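Myroilysin (Myroides profundi, PDB 5CZW) probably cuts internal peptide bonds of proteins as an astacin-family zinc metallopeptidase of the metzincins, activated by a cysteine-switch mechanism. Local coordinates at residues 75-80 with 141-146; 89-94 with 137-142; 191-196 with 201-206. The protein carries 1 engineered substitution. All blocks are in the same frame, centred on the assembly; numbering follows the deposited sequence.

Contact 1. Residues 75-80 with 141-146; sequences ANITFN and HALGMI. With ZN (zinc ion), chain B.
Leu143 reaches with a single methyl, CD2, into the angle between Ile77 and Phe79, joining the end of helix 128-143 to edge strand 78-81 and the turn before it. This is helix-on-sheet packing at the last turn of the zinc-binding helix of a metzincin, whose consensus HExxHxxGxxH runs here from His137 to His147. The CD2 methyl of Leu143 stands 3.6 Å from CG2 of Ile77, and the two side chains run alongside one another, pointing opposite ways. The same Leu143 CD2 comes obliquely to the Phe79 ring, 3.8 Å from its CZ. With CG1 beside the backbone N (chi1 -65°), CG2 of Ile77 is the branch turned to Leu143. Behind the pair, Ile77 and Phe79 both rest on Ile49 of strand 48-54. On the helix side, Tyr236 OH bonds the carbonyl of Leu143 and Trp43 NE1 that of Ala142. Gly144 ends the helix in a Schellman motif, with Gly144 N 2.9 Å from His141 O, and its positive phi suits the glycine of the consensus. The chain then doubles back beside His141, whose NE2 binds zinc together with Cys23, His137 and His147. With NE2 on the metal, the other nitrogen also holds the ring's rotation: ND1 of His141 donates to Met145 O across 3.0 Å, close to the ring plane and with an N-H...O angle of 152°.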
loop_
_atom_site.group_PDB
_atom_site.type_symbol
_atom_site.label_atom_id
_atom_site.label_comp_id
_atom_site.label_asym_id
_atom_site.label_seq_id
_atom_site.Cartn_x
_atom_site.Cartn_y
_atom_site.Cartn_z
ATOM N N ALA A 75 9.612 -9.828 -12.150
ATOM C CA ALA A 75 10.032 -10.622 -11.019
ATOM C C ALA A 75 9.719 -12.128 -11.212
ATOM O O ALA A 75 8.681 -12.525 -11.750
ATOM C CB ALA A 75 9.268 -10.177 -9.742
ATOM N N ASN A 76 10.591 -12.949 -10.677
ATOM C CA ASN A 76 10.344 -14.379 -10.640
ATOM C C ASN A 76 9.503 -14.723 -9.408
ATOM O O ASN A 76 9.929 -15.421 -8.536
ATOM C CB ASN A 76 11.691 -15.063 -10.579
ATOM C CG ASN A 76 11.609 -16.538 -10.769
ATOM O OD1 ASN A 76 10.645 -17.045 -11.227
ATOM N ND2 ASN A 76 12.615 -17.221 -10.370
ATOM N N ILE A 77 8.340 -14.077 -9.323
ATOM C CA ILE A 77 7.326 -14.294 -8.260
ATOM C C ILE A 77 5.997 -14.236 -9.015
ATOM O O ILE A 77 5.861 -13.409 -9.924
ATOM C CB ILE A 77 7.312 -13.150 -7.191
ATOM C CG1 ILE A 77 8.608 -13.112 -6.418
ATOM C CG2 ILE A 77 6.108 -13.234 -6.216
ATOM C CD1 ILE A 77 8.917 -14.321 -5.551
ATOM N N THR A 78 5.050 -15.097 -8.674
ATOM C CA THR A 78 3.720 -15.194 -9.214
ATOM C C THR A 78 2.723 -15.104 -8.049
ATOM O O THR A 78 3.032 -15.561 -6.931
ATOM C CB THR A 78 3.526 -16.602 -9.894
ATOM O OG1 THR A 78 4.425 -16.669 -11.015
ATOM C CG2 THR A 78 2.154 -16.764 -10.499
ATOM N N PHE A 79 1.549 -14.575 -8.353
ATOM C CA PHE A 79 0.432 -14.483 -7.415
ATOM C C PHE A 79 -0.665 -15.409 -7.925
ATOM O O PHE A 79 -1.108 -15.309 -9.076
ATOM C CB PHE A 79 -0.104 -13.110 -7.405
ATOM C CG PHE A 79 0.878 -12.102 -6.924
ATOM C CD1 PHE A 79 1.323 -12.203 -5.610
ATOM C CD2 PHE A 79 1.404 -11.068 -7.716
ATOM C CE1 PHE A 79 2.206 -11.278 -5.107
ATOM C CE2 PHE A 79 2.316 -10.128 -7.194
ATOM C CZ PHE A 79 2.754 -10.273 -5.908
ATOM N N ASN A 80 -1.030 -16.346 -7.067
ATOM C CA ASN A 80 -2.102 -17.297 -7.341
ATOM C C ASN A 80 -3.307 -16.847 -6.567
ATOM O O ASN A 80 -3.336 -16.927 -5.349
ATOM C CB ASN A 80 -1.703 -18.721 -6.843
ATOM C CG ASN A 80 -2.769 -19.777 -7.208
ATOM O OD1 ASN A 80 -3.673 -19.486 -8.023
ATOM N ND2 ASN A 80 -2.680 -20.978 -6.622
ATOM N N HIS A 141 4.864 -3.133 -2.215
ATOM C CA HIS A 141 5.093 -3.385 -0.831
ATOM C C HIS A 141 4.921 -4.839 -0.535
ATOM O O HIS A 141 5.753 -5.365 0.279
ATOM C CB HIS A 141 4.024 -2.644 -0.026
ATOM C CG HIS A 141 4.115 -1.155 -0.015
ATOM N ND1 HIS A 141 5.256 -0.452 0.225
ATOM C CD2 HIS A 141 3.159 -0.238 -0.139
ATOM C CE1 HIS A 141 5.035 0.835 0.151
ATOM N NE2 HIS A 141 3.760 0.942 0.031
ATOM N N ALA A 142 3.946 -5.545 -1.128
ATOM C CA ALA A 142 3.774 -7.000 -0.846
ATOM C C ALA A 142 5.008 -7.875 -1.225
ATOM O O ALA A 142 5.257 -8.947 -0.625
ATOM C CB ALA A 142 2.496 -7.570 -1.449
ATOM N N LEU A 143 5.803 -7.363 -2.188
ATOM C CA LEU A 143 7.076 -7.963 -2.573
ATOM C C LEU A 143 8.287 -7.531 -1.805
ATOM O O LEU A 143 9.359 -8.097 -1.964
ATOM C CB LEU A 143 7.297 -7.767 -4.055
ATOM C CG LEU A 143 6.286 -8.343 -5.011
ATOM C CD1 LEU A 143 6.444 -7.821 -6.437
ATOM C CD2 LEU A 143 6.454 -9.877 -4.993
ATOM N N GLY A 144 8.088 -6.524 -0.988
ATOM C CA GLY A 144 9.069 -6.012 -0.084
ATOM C C GLY A 144 9.619 -4.640 -0.341
ATOM O O GLY A 144 10.541 -4.175 0.383
ATOM N N MET A 145 9.064 -3.946 -1.297
ATOM C CA MET A 145 9.548 -2.614 -1.559
ATOM C C MET A 145 9.026 -1.588 -0.579
ATOM O O MET A 145 7.938 -1.703 -0.156
ATOM C CB MET A 145 9.164 -2.226 -2.964
ATOM C CG MET A 145 10.053 -3.010 -3.951
ATOM S SD MET A 145 9.947 -2.489 -5.622
ATOM C CE MET A 145 10.997 -1.053 -5.618
ATOM N N ILE A 146 9.862 -0.606 -0.255
ATOM C CA ILE A 146 9.480 0.504 0.580
ATOM C C ILE A 146 9.151 1.734 -0.291
ATOM O O ILE A 146 9.377 1.728 -1.500
ATOM C CB ILE A 146 10.582 0.749 1.633
ATOM C CG1 ILE A 146 11.839 1.264 0.934
ATOM C CG2 ILE A 146 10.725 -0.488 2.515
ATOM C CD1 ILE A 146 12.937 1.741 1.896
HETATM ZN ZN ZN B . 2.867 2.845 -0.207
#

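Contact 2. Residues 89-94 with 137-142. With ZN (zinc ion), chain B.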
loop_
_atom_site.group_PDB
_atom_site.type_symbol
_atom_site.label_atom_id
_atom_site.label_comp_id
_atom_site.label_asym_id
_atom_site.label_seq_id
_atom_site.Cartn_x
_atom_site.Cartn_y
_atom_site.Cartn_z
ATOM N N ILE A 89 -1.480 -13.687 1.211
ATOM C CA ILE A 89 -1.853 -12.253 1.092
ATOM C C ILE A 89 -3.342 -12.237 1.110
ATOM O O ILE A 89 -4.019 -12.941 0.377
ATOM C CB ILE A 89 -1.297 -11.623 -0.178
ATOM C CG1 ILE A 89 0.249 -11.593 -0.058
ATOM C CG2 ILE A 89 -1.857 -10.205 -0.397
ATOM C CD1 ILE A 89 0.936 -11.205 -1.325
ATOM N N ARG A 90 -3.860 -11.402 2.019
ATOM C CA ARG A 90 -5.329 -11.308 2.266
ATOM C C ARG A 90 -5.776 -9.844 2.104
ATOM O O ARG A 90 -5.350 -8.953 2.851
ATOM C CB ARG A 90 -5.761 -11.854 3.622
ATOM C CG ARG A 90 -5.339 -13.335 3.766
ATOM C CD ARG A 90 -5.693 -13.936 5.137
ATOM N NE ARG A 90 -4.960 -13.330 6.198
ATOM C CZ ARG A 90 -3.753 -13.660 6.576
ATOM N NH1 ARG A 90 -3.112 -14.556 5.936
ATOM N NH2 ARG A 90 -3.155 -13.007 7.583
ATOM N N VAL A 91 -6.469 -9.611 1.004
ATOM C CA VAL A 91 -6.796 -8.249 0.524
ATOM C C VAL A 91 -8.286 -7.878 0.837
ATOM O O VAL A 91 -9.266 -8.609 0.479
ATOM C CB VAL A 91 -6.681 -8.189 -1.014
ATOM C CG1 VAL A 91 -7.005 -6.744 -1.436
ATOM C CG2 VAL A 91 -5.335 -8.693 -1.471
ATOM N N THR A 92 -8.445 -6.813 1.586
ATOM C CA THR A 92 -9.756 -6.204 1.767
ATOM C C THR A 92 -9.947 -4.919 1.010
ATOM O O THR A 92 -8.986 -4.361 0.499
ATOM C CB THR A 92 -10.022 -5.987 3.251
ATOM O OG1 THR A 92 -8.935 -5.301 3.821
ATOM C CG2 THR A 92 -10.239 -7.368 3.978
ATOM N N PHE A 93 -11.211 -4.445 1.048
ATOM C CA PHE A 93 -11.654 -3.284 0.294
ATOM C C PHE A 93 -12.406 -2.347 1.225
ATOM O O PHE A 93 -13.526 -1.802 0.867
ATOM C CB PHE A 93 -12.517 -3.737 -0.860
ATOM C CG PHE A 93 -11.732 -4.553 -1.839
ATOM C CD1 PHE A 93 -10.937 -3.942 -2.853
ATOM C CD2 PHE A 93 -11.741 -5.894 -1.735
ATOM C CE1 PHE A 93 -10.198 -4.737 -3.718
ATOM C CE2 PHE A 93 -10.972 -6.650 -2.597
ATOM C CZ PHE A 93 -10.210 -6.064 -3.542
ATOM N N THR A 94 -11.816 -2.132 2.375
ATOM C CA THR A 94 -12.533 -1.348 3.416
ATOM C C THR A 94 -12.376 0.121 3.045
ATOM O O THR A 94 -11.264 0.697 3.092
ATOM C CB THR A 94 -11.924 -1.639 4.780
ATOM O OG1 THR A 94 -12.079 -3.036 5.094
ATOM C CG2 THR A 94 -12.531 -0.762 5.829
ATOM N N HIS A 137 1.392 -0.444 -6.876
ATOM C CA HIS A 137 2.077 0.074 -5.694
ATOM C C HIS A 137 1.972 -0.824 -4.424
ATOM O O HIS A 137 2.954 -1.157 -3.813
ATOM C CB HIS A 137 1.540 1.455 -5.437
ATOM C CG HIS A 137 2.198 2.174 -4.322
ATOM N ND1 HIS A 137 3.187 3.074 -4.564
ATOM C CD2 HIS A 137 1.957 2.216 -2.998
ATOM C CE1 HIS A 137 3.577 3.602 -3.449
ATOM N NE2 HIS A 137 2.808 3.147 -2.498
ATOM N N GLU A 138 0.753 -1.180 -4.087
ATOM C CA GLU A 138 0.569 -2.018 -2.912
ATOM C C GLU A 138 1.171 -3.345 -3.061
ATOM O O GLU A 138 1.743 -3.886 -2.090
ATOM C CB GLU A 138 -0.934 -2.118 -2.499
ATOM C CG GLU A 138 -1.596 -0.800 -2.023
ATOM C CD GLU A 138 -0.821 0.002 -0.966
ATOM O OE1 GLU A 138 -0.027 -0.549 -0.206
ATOM O OE2 GLU A 138 -1.086 1.274 -0.930
ATOM N N PHE A 139 1.091 -3.937 -4.291
ATOM C CA PHE A 139 1.808 -5.198 -4.530
ATOM C C PHE A 139 3.317 -5.091 -4.502
ATOM O O PHE A 139 4.043 -6.065 -4.145
ATOM C CB PHE A 139 1.207 -5.950 -5.743
ATOM C CG PHE A 139 -0.016 -6.764 -5.369
ATOM C CD1 PHE A 139 -1.289 -6.138 -5.390
ATOM C CD2 PHE A 139 0.016 -8.057 -4.913
ATOM C CE1 PHE A 139 -2.459 -6.840 -4.982
ATOM C CE2 PHE A 139 -1.166 -8.760 -4.576
ATOM C CZ PHE A 139 -2.391 -8.120 -4.604
ATOM N N GLY A 140 3.832 -3.876 -4.767
ATOM C CA GLY A 140 5.259 -3.584 -4.586
ATOM C C GLY A 140 5.622 -3.730 -3.132
ATOM O O GLY A 140 6.593 -4.402 -2.785
ATOM N N HIS A 141 4.864 -3.133 -2.215
ATOM C CA HIS A 141 5.093 -3.385 -0.831
ATOM C C HIS A 141 4.921 -4.839 -0.535
ATOM O O HIS A 141 5.753 -5.365 0.279
ATOM C CB HIS A 141 4.024 -2.644 -0.026
ATOM C CG HIS A 141 4.115 -1.155 -0.015
ATOM N ND1 HIS A 141 5.256 -0.452 0.225
ATOM C CD2 HIS A 141 3.159 -0.238 -0.139
ATOM C CE1 HIS A 141 5.035 0.835 0.151
ATOM N NE2 HIS A 141 3.760 0.942 0.031
ATOM N N ALA A 142 3.946 -5.545 -1.128
ATOM C CA ALA A 142 3.774 -7.000 -0.846
ATOM C C ALA A 142 5.008 -7.875 -1.225
ATOM O O ALA A 142 5.257 -8.947 -0.625
ATOM C CB ALA A 142 2.496 -7.570 -1.449
HETATM ZN ZN ZN B . 2.867 2.845 -0.207
#
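Ile89 faces Phe139 and Ala142 with its two branches, one residue for each. From CB the side chain forks: CG1 is anti to the carbonyl carbon (chi1 -66°), which sets CG2 anti to the backbone N. Neither CB nor CG1 closes on the helix; they carry the methyls that do. The CG2 methyl comes obliquely and loosely to the Phe139 ring, 4.5 Å from its CE2. Beyond CG1 the chain is extended (chi2 171°), and CD1 ends 4.0 Å from CB of Ala142, about one turn beyond Phe139. Two residues along the strand, Val91 adds its CG2, 4.3 Å from CZ of Phe139, so neighbouring atoms of one ring meet two strand residues. Phe139 gets there by its length, with the far end of the ring doing the touching. Met117 of the adjacent strand 117-118 touches all four of these side chains and completes the apolar layer. Strand 89-92 and helix 137-142 run nearly antiparallel, 153° between their directions and 11.4 Å between their axes: here the sheet packs against the active-site helix of the metzincin fold. The same helix carries the HExxH motif, His137, Glu138 and His141, with the two histidines turned toward the metal. One turn before His141, His137 adds its NE2 to the same zinc at 2.3 Å. His137 is oriented from behind by Ile202 O, which takes a hydrogen bond from its ND1. Glu138 OE1 lies at the edge of the His141 ring and in its plane, 3.2 Å from CD2 of His141.

Contact 3. Residues 191-196 with 201-206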
loop_
_atom_site.group_PDB
_atom_site.type_symbol
_atom_site.label_atom_id
_atom_site.label_comp_id
_atom_site.label_asym_id
_atom_site.label_seq_id
_atom_site.Cartn_x
_atom_site.Cartn_y
_atom_site.Cartn_z
ATOM N N GLN A 191 14.038 9.027 1.367
ATOM C CA GLN A 191 13.973 7.598 1.616
ATOM C C GLN A 191 14.025 6.900 0.255
ATOM O O GLN A 191 13.318 7.287 -0.656
ATOM C CB GLN A 191 12.636 7.213 2.261
ATOM C CG GLN A 191 12.310 7.832 3.595
ATOM C CD GLN A 191 12.664 6.878 4.720
ATOM O OE1 GLN A 191 12.520 5.625 4.543
ATOM N NE2 GLN A 191 13.069 7.433 5.905
ATOM N N THR A 192 14.900 5.905 0.097
ATOM C CA THR A 192 15.045 5.242 -1.203
ATOM C C THR A 192 15.655 3.873 -1.075
ATOM O O THR A 192 16.477 3.640 -0.176
ATOM C CB THR A 192 15.985 6.025 -2.137
ATOM O OG1 THR A 192 15.945 5.486 -3.458
ATOM C CG2 THR A 192 17.456 6.033 -1.604
ATOM N N GLN A 193 15.324 3.025 -2.035
ATOM C CA GLN A 193 16.011 1.733 -2.162
ATOM C C GLN A 193 16.863 1.664 -3.413
ATOM O O GLN A 193 17.475 0.611 -3.729
ATOM C CB GLN A 193 15.014 0.565 -2.052
ATOM C CG GLN A 193 14.007 0.472 -3.168
ATOM C CD GLN A 193 12.605 0.339 -2.599
ATOM O OE1 GLN A 193 12.279 -0.637 -1.871
ATOM N NE2 GLN A 193 11.725 1.312 -2.969
ATOM N N TYR A 194 16.972 2.790 -4.083
ATOM C CA TYR A 194 17.693 2.881 -5.325
ATOM C C TYR A 194 18.990 3.711 -5.207
ATOM O O TYR A 194 19.174 4.555 -4.310
ATOM C CB TYR A 194 16.793 3.461 -6.382
ATOM C CG TYR A 194 15.511 2.684 -6.713
ATOM C CD1 TYR A 194 15.397 1.342 -6.500
ATOM C CD2 TYR A 194 14.418 3.340 -7.228
ATOM C CE1 TYR A 194 14.245 0.656 -6.831
ATOM C CE2 TYR A 194 13.257 2.656 -7.586
ATOM C CZ TYR A 194 13.191 1.305 -7.422
ATOM O OH TYR A 194 12.011 0.610 -7.737
ATOM N N SER A 195 19.920 3.416 -6.110
ATOM C CA SER A 195 21.226 4.038 -6.036
ATOM C C SER A 195 20.986 5.475 -6.456
ATOM O O SER A 195 21.214 6.408 -5.680
ATOM C CB SER A 195 22.198 3.331 -6.959
ATOM O OG SER A 195 21.727 3.450 -8.278
ATOM N N ALA A 196 20.464 5.623 -7.672
ATOM C CA ALA A 196 19.972 6.895 -8.165
ATOM C C ALA A 196 18.486 6.990 -7.867
ATOM O O ALA A 196 17.787 5.979 -7.818
ATOM C CB ALA A 196 20.211 6.993 -9.661
ATOM N N SER A 201 9.328 6.102 -10.219
ATOM C CA SER A 201 9.017 4.871 -9.536
ATOM C C SER A 201 7.559 4.774 -9.116
ATOM O O SER A 201 6.944 5.736 -8.637
ATOM C CB SER A 201 9.904 4.625 -8.335
ATOM O OG SER A 201 9.558 3.381 -7.697
ATOM N N ILE A 202 6.998 3.587 -9.306
ATOM C CA ILE A 202 5.648 3.345 -8.876
ATOM C C ILE A 202 5.590 3.427 -7.324
ATOM O O ILE A 202 4.548 3.628 -6.790
ATOM C CB ILE A 202 5.217 1.951 -9.354
ATOM C CG1 ILE A 202 3.769 1.764 -9.176
ATOM C CG2 ILE A 202 5.961 0.890 -8.574
ATOM C CD1 ILE A 202 2.937 2.407 -10.212
ATOM N N MET A 203 6.767 3.278 -6.679
ATOM C CA MET A 203 6.878 3.274 -5.219
ATOM C C MET A 203 6.928 4.658 -4.559
ATOM O O MET A 203 7.038 4.769 -3.342
ATOM C CB MET A 203 7.982 2.300 -4.706
ATOM C CG MET A 203 7.764 0.812 -5.027
ATOM S SD MET A 203 6.082 0.228 -4.802
ATOM C CE MET A 203 5.889 0.353 -3.016
ATOM N N HIS A 204 6.861 5.710 -5.361
ATOM C CA HIS A 204 6.929 7.055 -4.774
ATOM C C HIS A 204 5.786 7.239 -3.823
ATOM O O HIS A 204 4.755 6.744 -4.046
ATOM C CB HIS A 204 7.090 8.225 -5.789
ATOM C CG HIS A 204 8.515 8.607 -6.038
ATOM N ND1 HIS A 204 9.223 9.446 -5.199
ATOM C CD2 HIS A 204 9.394 8.179 -6.974
ATOM C CE1 HIS A 204 10.452 9.560 -5.644
ATOM N NE2 HIS A 204 10.589 8.786 -6.704
ATOM N N TYR A 205 6.040 7.964 -2.760
ATOM C CA TYR A 205 5.059 8.218 -1.677
ATOM C C TYR A 205 4.238 9.440 -1.992
ATOM O O TYR A 205 4.756 10.565 -2.194
ATOM C CB TYR A 205 5.858 8.473 -0.390
ATOM C CG TYR A 205 5.025 8.760 0.773
ATOM C CD1 TYR A 205 4.196 7.824 1.256
ATOM C CD2 TYR A 205 5.245 9.863 1.516
ATOM C CE1 TYR A 205 3.431 8.042 2.373
ATOM C CE2 TYR A 205 4.455 10.169 2.576
ATOM C CZ TYR A 205 3.573 9.222 3.060
ATOM O OH TYR A 205 2.817 9.456 4.207
ATOM N N SER A 206 2.954 9.230 -2.140
ATOM C CA SER A 206 2.016 10.292 -2.405
ATOM C C SER A 206 1.666 11.060 -1.146
ATOM O O SER A 206 1.361 10.472 -0.184
ATOM C CB SER A 206 0.724 9.641 -2.877
ATOM O OG SER A 206 0.968 8.972 -4.052
#
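Tyr194 lays one edge of its ring against Ser201, whose OG sits near the ring plane, 3.8 Å from CE2 of Tyr194. From the phenol oxygen OH of Tyr194 to that OG is 3.7 Å, and both oxygens bond instead to OD1 of Asp228, which draws the two together. Ser201 OG is gripped a second time: it accepts from the backbone N of Met203 at 3.0 Å (157°), an ST turn made possible by OG standing anti to the serine's own N (chi1 180°). With an alanine at Ser201, Met203 N would probably lose its side-chain acceptor and Asp228 OD1 one of its bonds, leaving the turn less firmly held. Ser201 to His204 forms a type I turn, the Met-turn of the metzincins, with Met203 as its methionine. Alongside, the amide of Gln193 places NE2 4.2 Å from CB of Met203, while that NE2 bonds to Ile146 O. The two segments belong to the long loop region between helices 178-184 and 231-235; Met203 runs beneath the zinc site against His137 and His141 of helix 128-143, and Ile202 leans on Ile136 of the same helix.

In the fold
Contacts 1 and 2 lie about 10 Å apart, centre to centre, and share helix 128-143, whose last turns pack on two strands of one sheet, 78-81 and 89-92. They end on the same part of the chain, and Phe79 joins them by touching both Phe139 and Ile89. Contact 3 comes later in sequence, with its centre about 16 Å from contact 1 and 18 Å from contact 2. It approaches the helix from the zinc side: Met203 CE meets His141 CE1 at 3.3 Å. The helix bearing two zinc ligands is therefore held between the sheet and the Met-turn, the two-part build of a metzincin around its metal.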